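Local coordinates for protein PLP-Dependent L-Arginine Hydroxylase MppP (Streptomyces wadayamensis, PDB 6C9B) that oxidises L-arginine with the help of pyridoxal 5'-phosphate, giving the products 4-hydroxy-2-ketoarginine and 2-ketoarginine, at residues 12-17 against 333-338; 112-117 against 157-162. All coordinates share one frame; numbering follows the deposited sequence.

Contact 1: 12-17 against 333-338; sequences TQWEYL and ALPCRQ. With EGV ((4S)-5-carbamimidamido-4-hydroxy-2-oxopentanoic acid), chain F.
A single water donates a hydrogen bond to Trp14 O at 2.7 Å and another to Ala333 O at 3.0 Å, tying the two backbones together through carbonyls that cannot bond each other. The pairing fixes the short N-terminal helix 11-16 against strand 331-335 of the mixed sheet in the small domain of this class I aminotransferase fold. Trp14 carries most of the join. Pro335 CG sits 3.8 Å from the centroid of its six-membered ring and only 5° off the ring normal, a CH-pi contact in which the saturated ring of proline offers its CH groups to a large aromatic face without needing polar partners. At the pyrrole edge, Trp14 NE1 comes within 3.0 Å of Gln338 OE1, while the amide stands steeply to the indole, the planes 75° apart. The other end of the same amide, NE2, donates a hydrogen bond to Lys8 O, in the chain just before the helix. Leu334, with CG anti to the backbone N (chi1 -160°), brings CD1 to 3.3 Å from Trp14 CB, where the indole leaves the backbone. Its other branch, CD2, lies 3.5 Å from Glu15 OE2; the two branches of leucine let it touch Trp14 and Glu15 at once. The extended Glu15 chain runs on toward the carboxylate end of the bound hydroxy-ketoacid, where Arg352 forms a long, weak ion pair with OE2. The helix therefore turns Thr12 and Glu15 to the ligand and Trp14 to the sheet. One turn before Glu15, Thr12 OG1 accepts two hydrogen bonds from the ligand's guanidino group, from EGV N01 at 2.9 Å and from EGV N04 at 3.0 Å.

Contact 2: 112-117 against 157-162; sequences HPTFDN and TPNNPT. With EGV ((4S)-5-carbamimidamido-4-hydroxy-2-oxopentanoic acid), chain F.
Pro113 and Pro161, each preceded by a cis peptide bond, lie beside one another across this contact, and a third cis proline, Pro158, lies in the second segment. The two rings meet loosely, Pro113 CG to Pro161 CD at 4.3 Å, with Thr162 CG2 touching the same CG. Cis bonds turn the chain sharply here, and the Asn159 side chain, from between the cis bonds at Pro158 and Pro161, grips 112-117 with its carboxamide. Its ND2 donates to Pro113 O at 2.8 Å, nearly straight (170°), and its OD1 accepts from Thr114 OG1 at 2.8 Å in the carbonyl plane. Because CG is anti to the backbone N (chi1 -162°), the amide spans across to the other segment. A second partner, Glu134, takes a further hydrogen bond from ND2. Asparagine suits the place: one flat group offers a donor and an acceptor side by side. Thr114 CA adds a CA-H...O contact to Asn160 O at 3.1 Å. Both segments lie at the C-terminal ends of neighbouring parallel strands, 107-112 and 152-156, in the seven-stranded sheet of the large domain, where fold type I enzymes place their cofactor site. Asn160 ND2 hydrogen-bonds EGV O11 at 3.1 Å and also O3 of the pyridoxal-modified lysine at position 221, so one amide group serves ligand and cofactor together. The Phe115 ring presents one face to the ligand, with EGV C09 3.3 Å above its plane and offset toward the rim. Over the centre of the opposite face lies the backbone Asn117 N, at the start of helix 116-124.

Both contacts are buried and both touch the same ligand, but the centre of contact 2, in the large domain, is about 8 Å from the centre of the chain, and that of contact 1, where the N-terminal helix meets the small-domain sheet, about 16 Å. Their chemistry follows: contact 1 is largely an indole packed on apolar side chains, with a water bridge, and contact 2 is a network of amide hydrogen bonds among cis prolines. They join directly where Gln338 O packs against Asp116 CB, and Asp116 OD2 also accepts from Leu11 N. Thr12 and Glu15 of contact 1 and Phe115, Asn117 and Asn160 of contact 2 all line the ligand pocket.

Contact 1: 12-17 against 333-338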
loop_
_atom_site.group_PDB
_atom_site.type_symbol
_atom_site.label_atom_id
_atom_site.label_comp_id
_atom_site.label_asym_id
_atom_site.label_seq_id
_atom_site.Cartn_x
_atom_site.Cartn_y
_atom_site.Cartn_z
ATOM N N THR B 12 -16.101 -1.396 -0.808
ATOM C CA THR B 12 -15.154 -0.792 -1.740
ATOM C C THR B 12 -15.587 -1.015 -3.186
ATOM O O THR B 12 -15.426 -0.131 -4.033
ATOM C CB THR B 12 -13.754 -1.357 -1.475
ATOM O OG1 THR B 12 -13.380 -1.022 -0.132
ATOM C CG2 THR B 12 -12.696 -0.795 -2.461
ATOM N N GLN B 13 -16.167 -2.181 -3.484
ATOM C CA GLN B 13 -16.629 -2.435 -4.847
ATOM C C GLN B 13 -17.841 -1.578 -5.202
ATOM O O GLN B 13 -17.998 -1.194 -6.369
ATOM C CB GLN B 13 -16.905 -3.931 -5.024
ATOM C CG GLN B 13 -15.604 -4.750 -4.931
ATOM C CD GLN B 13 -15.812 -6.207 -5.226
ATOM O OE1 GLN B 13 -16.873 -6.589 -5.701
ATOM N NE2 GLN B 13 -14.800 -7.036 -4.950
ATOM N N TRP B 14 -18.682 -1.232 -4.220
ATOM C CA TRP B 14 -19.692 -0.196 -4.457
ATOM C C TRP B 14 -19.041 1.155 -4.711
ATOM O O TRP B 14 -19.558 1.965 -5.494
ATOM C CB TRP B 14 -20.633 -0.069 -3.263
ATOM C CG TRP B 14 -21.611 -1.170 -3.115
ATOM C CD1 TRP B 14 -21.543 -2.223 -2.244
ATOM C CD2 TRP B 14 -22.835 -1.326 -3.841
ATOM N NE1 TRP B 14 -22.648 -3.027 -2.391
ATOM C CE2 TRP B 14 -23.455 -2.500 -3.367
ATOM C CE3 TRP B 14 -23.463 -0.589 -4.848
ATOM C CZ2 TRP B 14 -24.675 -2.954 -3.868
ATOM C CZ3 TRP B 14 -24.671 -1.041 -5.343
ATOM C CH2 TRP B 14 -25.265 -2.212 -4.855
ATOM N N GLU B 15 -17.916 1.426 -4.043
ATOM C CA GLU B 15 -17.258 2.716 -4.212
ATOM C C GLU B 15 -16.571 2.838 -5.572
ATOM O O GLU B 15 -16.453 3.950 -6.084
ATOM C CB GLU B 15 -16.269 2.957 -3.068
ATOM C CG GLU B 15 -16.978 3.058 -1.704
ATOM C CD GLU B 15 -16.035 3.221 -0.511
ATOM O OE1 GLU B 15 -14.817 3.014 -0.641
ATOM O OE2 GLU B 15 -16.525 3.585 0.572
ATOM N N TYR B 16 -16.114 1.730 -6.180
ATOM C CA TYR B 16 -15.514 1.823 -7.514
ATOM C C TYR B 16 -16.479 2.459 -8.504
ATOM O O TYR B 16 -16.062 3.177 -9.426
ATOM C CB TYR B 16 -15.105 0.435 -8.039
ATOM C CG TYR B 16 -13.962 -0.210 -7.290
ATOM C CD1 TYR B 16 -12.901 0.549 -6.833
ATOM C CD2 TYR B 16 -13.944 -1.583 -7.043
ATOM C CE1 TYR B 16 -11.841 -0.026 -6.142
ATOM C CE2 TYR B 16 -12.890 -2.174 -6.342
ATOM C CZ TYR B 16 -11.843 -1.386 -5.888
ATOM O OH TYR B 16 -10.789 -1.939 -5.177
ATOM N N LEU B 17 -17.771 2.167 -8.349
ATOM C CA LEU B 17 -18.774 2.597 -9.317
ATOM C C LEU B 17 -18.916 4.110 -9.349
ATOM O O LEU B 17 -19.402 4.662 -10.350
ATOM C CB LEU B 17 -20.123 1.962 -8.975
ATOM C CG LEU B 17 -20.197 0.432 -8.955
ATOM C CD1 LEU B 17 -21.518 -0.009 -8.347
ATOM C CD2 LEU B 17 -20.035 -0.137 -10.348
ATOM N N ALA B 333 -24.277 6.872 -3.960
ATOM C CA ALA B 333 -24.128 6.748 -2.523
ATOM C C ALA B 333 -23.674 5.322 -2.201
ATOM O O ALA B 333 -23.181 4.601 -3.080
ATOM C CB ALA B 333 -25.442 7.132 -1.835
ATOM N N LEU B 334 -23.787 4.930 -0.937
ATOM C CA LEU B 334 -23.311 3.621 -0.514
ATOM C C LEU B 334 -24.391 2.903 0.288
ATOM O O LEU B 334 -24.830 3.424 1.333
ATOM C CB LEU B 334 -22.040 3.804 0.310
ATOM C CG LEU B 334 -21.082 2.659 0.507
ATOM C CD1 LEU B 334 -20.600 2.187 -0.831
ATOM C CD2 LEU B 334 -19.922 3.158 1.382
ATOM N N PRO B 335 -24.856 1.724 -0.135
ATOM C CA PRO B 335 -25.756 0.955 0.736
ATOM C C PRO B 335 -25.043 0.516 1.993
ATOM O O PRO B 335 -23.847 0.223 1.990
ATOM C CB PRO B 335 -26.158 -0.257 -0.108
ATOM C CG PRO B 335 -25.719 0.080 -1.532
ATOM C CD PRO B 335 -24.560 1.009 -1.390
ATOM N N CYS B 336 -25.795 0.431 3.074
ATOM C CA CYS B 336 -25.159 0.211 4.361
ATOM C C CYS B 336 -24.998 -1.254 4.745
ATOM O O CYS B 336 -24.340 -1.517 5.755
ATOM C CB CYS B 336 -25.937 0.914 5.461
ATOM S SG CYS B 336 -25.397 2.605 5.605
ATOM N N ARG B 337 -25.635 -2.188 4.031
ATOM C CA ARG B 337 -25.625 -3.591 4.447
ATOM C C ARG B 337 -24.251 -4.041 4.883
ATOM O O ARG B 337 -24.096 -4.686 5.928
ATOM C CB ARG B 337 -26.090 -4.502 3.311
ATOM C CG ARG B 337 -27.580 -4.628 3.142
ATOM C CD ARG B 337 -27.909 -5.541 1.953
ATOM N NE ARG B 337 -27.408 -6.916 2.101
ATOM C CZ ARG B 337 -28.068 -7.916 2.685
ATOM N NH1 ARG B 337 -29.265 -7.723 3.217
ATOM N NH2 ARG B 337 -27.515 -9.120 2.753
ATOM N N GLN B 338 -23.239 -3.738 4.087
ATOM C CA GLN B 338 -21.972 -4.424 4.311
ATOM C C GLN B 338 -21.141 -3.867 5.466
ATOM O O GLN B 338 -20.166 -4.524 5.849
ATOM C CB GLN B 338 -21.171 -4.425 3.036
ATOM C CG GLN B 338 -21.641 -5.579 2.135
ATOM C CD GLN B 338 -21.489 -5.303 0.664
ATOM O OE1 GLN B 338 -21.665 -4.176 0.203
ATOM N NE2 GLN B 338 -21.157 -6.343 -0.089
HETATM C C10 EGV F . -14.874 4.686 3.374
HETATM C C02 EGV F . -11.242 2.381 0.730
HETATM C C03 EGV F . -10.477 0.056 1.225
HETATM C C06 EGV F . -11.606 3.035 2.047
HETATM C C07 EGV F . -13.141 3.214 2.061
HETATM C C09 EGV F . -13.694 3.727 3.416
HETATM N N01 EGV F . -11.478 0.944 0.726
HETATM N N04 EGV F . -10.705 -1.343 1.210
HETATM N N05 EGV F . -9.361 0.535 1.730
HETATM O O08 EGV F . -10.997 4.259 2.143
HETATM O O11 EGV F . -15.191 5.206 4.427
HETATM O O12 EGV F . -15.487 4.934 2.318
HETATM O O13 EGV F . -13.219 3.392 4.496
HETATM O O HOH W 1 -21.525 3.808 -5.394
#

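Contact 2: 112-117 against 157-162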
loop_
_atom_site.group_PDB
_atom_site.type_symbol
_atom_site.label_atom_id
_atom_site.label_comp_id
_atom_site.label_asym_id
_atom_site.label_seq_id
_atom_site.Cartn_x
_atom_site.Cartn_y
_atom_site.Cartn_z
ATOM N N HIS B 112 -19.333 -3.854 15.772
ATOM C CA HIS B 112 -20.257 -4.135 14.688
ATOM C C HIS B 112 -21.384 -3.113 14.797
ATOM O O HIS B 112 -21.984 -2.979 15.869
ATOM C CB HIS B 112 -20.792 -5.564 14.833
ATOM C CG HIS B 112 -21.746 -5.978 13.763
ATOM N ND1 HIS B 112 -23.109 -6.088 13.975
ATOM C CD2 HIS B 112 -21.535 -6.339 12.478
ATOM C CE1 HIS B 112 -23.690 -6.484 12.856
ATOM N NE2 HIS B 112 -22.761 -6.646 11.935
ATOM N N PRO B 113 -21.696 -2.363 13.733
ATOM C CA PRO B 113 -21.059 -2.326 12.422
ATOM C C PRO B 113 -19.723 -1.623 12.471
ATOM O O PRO B 113 -19.410 -0.924 13.448
ATOM C CB PRO B 113 -22.063 -1.538 11.583
ATOM C CG PRO B 113 -22.601 -0.537 12.589
ATOM C CD PRO B 113 -22.751 -1.337 13.862
ATOM N N THR B 114 -18.928 -1.796 11.417
ATOM C CA THR B 114 -17.731 -0.988 11.222
ATOM C C THR B 114 -17.358 -1.088 9.750
ATOM O O THR B 114 -17.981 -1.823 8.978
ATOM C CB THR B 114 -16.593 -1.390 12.185
ATOM O OG1 THR B 114 -15.656 -0.299 12.303
ATOM C CG2 THR B 114 -15.879 -2.648 11.763
ATOM N N PHE B 115 -16.345 -0.334 9.361
ATOM C CA PHE B 115 -15.893 -0.342 7.974
ATOM C C PHE B 115 -15.474 -1.766 7.591
ATOM O O PHE B 115 -14.704 -2.411 8.313
ATOM C CB PHE B 115 -14.733 0.644 7.817
ATOM C CG PHE B 115 -14.066 0.595 6.478
ATOM C CD1 PHE B 115 -14.814 0.444 5.317
ATOM C CD2 PHE B 115 -12.685 0.707 6.382
ATOM C CE1 PHE B 115 -14.195 0.396 4.071
ATOM C CE2 PHE B 115 -12.061 0.679 5.148
ATOM C CZ PHE B 115 -12.818 0.512 3.988
ATOM N N ASP B 116 -16.017 -2.268 6.483
ATOM C CA ASP B 116 -16.044 -3.717 6.303
ATOM C C ASP B 116 -14.675 -4.281 5.979
ATOM O O ASP B 116 -14.456 -5.484 6.205
ATOM C CB ASP B 116 -17.093 -4.163 5.249
ATOM C CG ASP B 116 -16.793 -3.698 3.794
ATOM O OD1 ASP B 116 -15.971 -2.797 3.581
ATOM O OD2 ASP B 116 -17.410 -4.273 2.870
ATOM N N ASN B 117 -13.714 -3.462 5.558
ATOM C CA ASN B 117 -12.467 -4.096 5.186
ATOM C C ASN B 117 -11.686 -4.527 6.428
ATOM O O ASN B 117 -10.873 -5.451 6.325
ATOM C CB ASN B 117 -11.650 -3.227 4.235
ATOM C CG ASN B 117 -10.828 -2.217 4.915
ATOM O OD1 ASN B 117 -11.126 -1.782 6.023
ATOM N ND2 ASN B 117 -9.772 -1.791 4.231
ATOM N N THR B 157 -12.727 3.926 16.464
ATOM C CA THR B 157 -13.246 5.083 17.196
ATOM C C THR B 157 -12.570 6.362 16.727
ATOM O O THR B 157 -11.334 6.453 16.708
ATOM C CB THR B 157 -13.088 4.928 18.715
ATOM O OG1 THR B 157 -13.570 6.126 19.340
ATOM C CG2 THR B 157 -11.618 4.682 19.129
ATOM N N PRO B 158 -13.349 7.367 16.298
ATOM C CA PRO B 158 -14.798 7.351 16.067
ATOM C C PRO B 158 -15.164 6.280 15.078
ATOM O O PRO B 158 -14.406 5.988 14.138
ATOM C CB PRO B 158 -15.090 8.751 15.522
ATOM C CG PRO B 158 -13.945 9.583 16.005
ATOM C CD PRO B 158 -12.763 8.664 15.952
ATOM N N ASN B 159 -16.302 5.633 15.294
ATOM C CA ASN B 159 -16.622 4.521 14.419
ATOM C C ASN B 159 -17.026 5.042 13.050
ATOM O O ASN B 159 -17.563 6.149 12.900
ATOM C CB ASN B 159 -17.728 3.647 14.992
ATOM C CG ASN B 159 -17.786 2.257 14.328
ATOM O OD1 ASN B 159 -16.862 1.837 13.572
ATOM N ND2 ASN B 159 -18.850 1.528 14.607
ATOM N N ASN B 160 -16.735 4.235 12.066
ATOM C CA ASN B 160 -17.204 4.379 10.685
ATOM C C ASN B 160 -18.136 3.206 10.495
ATOM O O ASN B 160 -17.665 2.061 10.505
ATOM C CB ASN B 160 -16.019 4.310 9.726
ATOM C CG ASN B 160 -16.411 4.431 8.295
ATOM O OD1 ASN B 160 -17.590 4.537 7.949
ATOM N ND2 ASN B 160 -15.410 4.478 7.444
ATOM N N PRO B 161 -19.449 3.395 10.328
ATOM C CA PRO B 161 -20.126 4.591 9.821
ATOM C C PRO B 161 -20.878 5.467 10.810
ATOM O O PRO B 161 -21.487 6.470 10.435
ATOM C CB PRO B 161 -21.114 3.975 8.825
ATOM C CG PRO B 161 -21.545 2.719 9.527
ATOM C CD PRO B 161 -20.295 2.193 10.189
ATOM N N THR B 162 -20.848 5.130 12.089
ATOM C CA THR B 162 -21.788 5.713 13.026
ATOM C C THR B 162 -21.289 6.980 13.702
ATOM O O THR B 162 -22.097 7.699 14.305
ATOM C CB THR B 162 -22.111 4.724 14.140
ATOM O OG1 THR B 162 -20.936 4.578 14.952
ATOM C CG2 THR B 162 -22.577 3.374 13.595
HETATM C C10 EGV F . -14.874 4.686 3.374
HETATM C C02 EGV F . -11.242 2.381 0.730
HETATM C C03 EGV F . -10.477 0.056 1.225
HETATM C C06 EGV F . -11.606 3.035 2.047
HETATM C C07 EGV F . -13.141 3.214 2.061
HETATM C C09 EGV F . -13.694 3.727 3.416
HETATM N N01 EGV F . -11.478 0.944 0.726
HETATM N N04 EGV F . -10.705 -1.343 1.210
HETATM N N05 EGV F . -9.361 0.535 1.730
HETATM O O08 EGV F . -10.997 4.259 2.143
HETATM O O11 EGV F . -15.191 5.206 4.427
HETATM O O12 EGV F . -15.487 4.934 2.318
HETATM O O13 EGV F . -13.219 3.392 4.496
#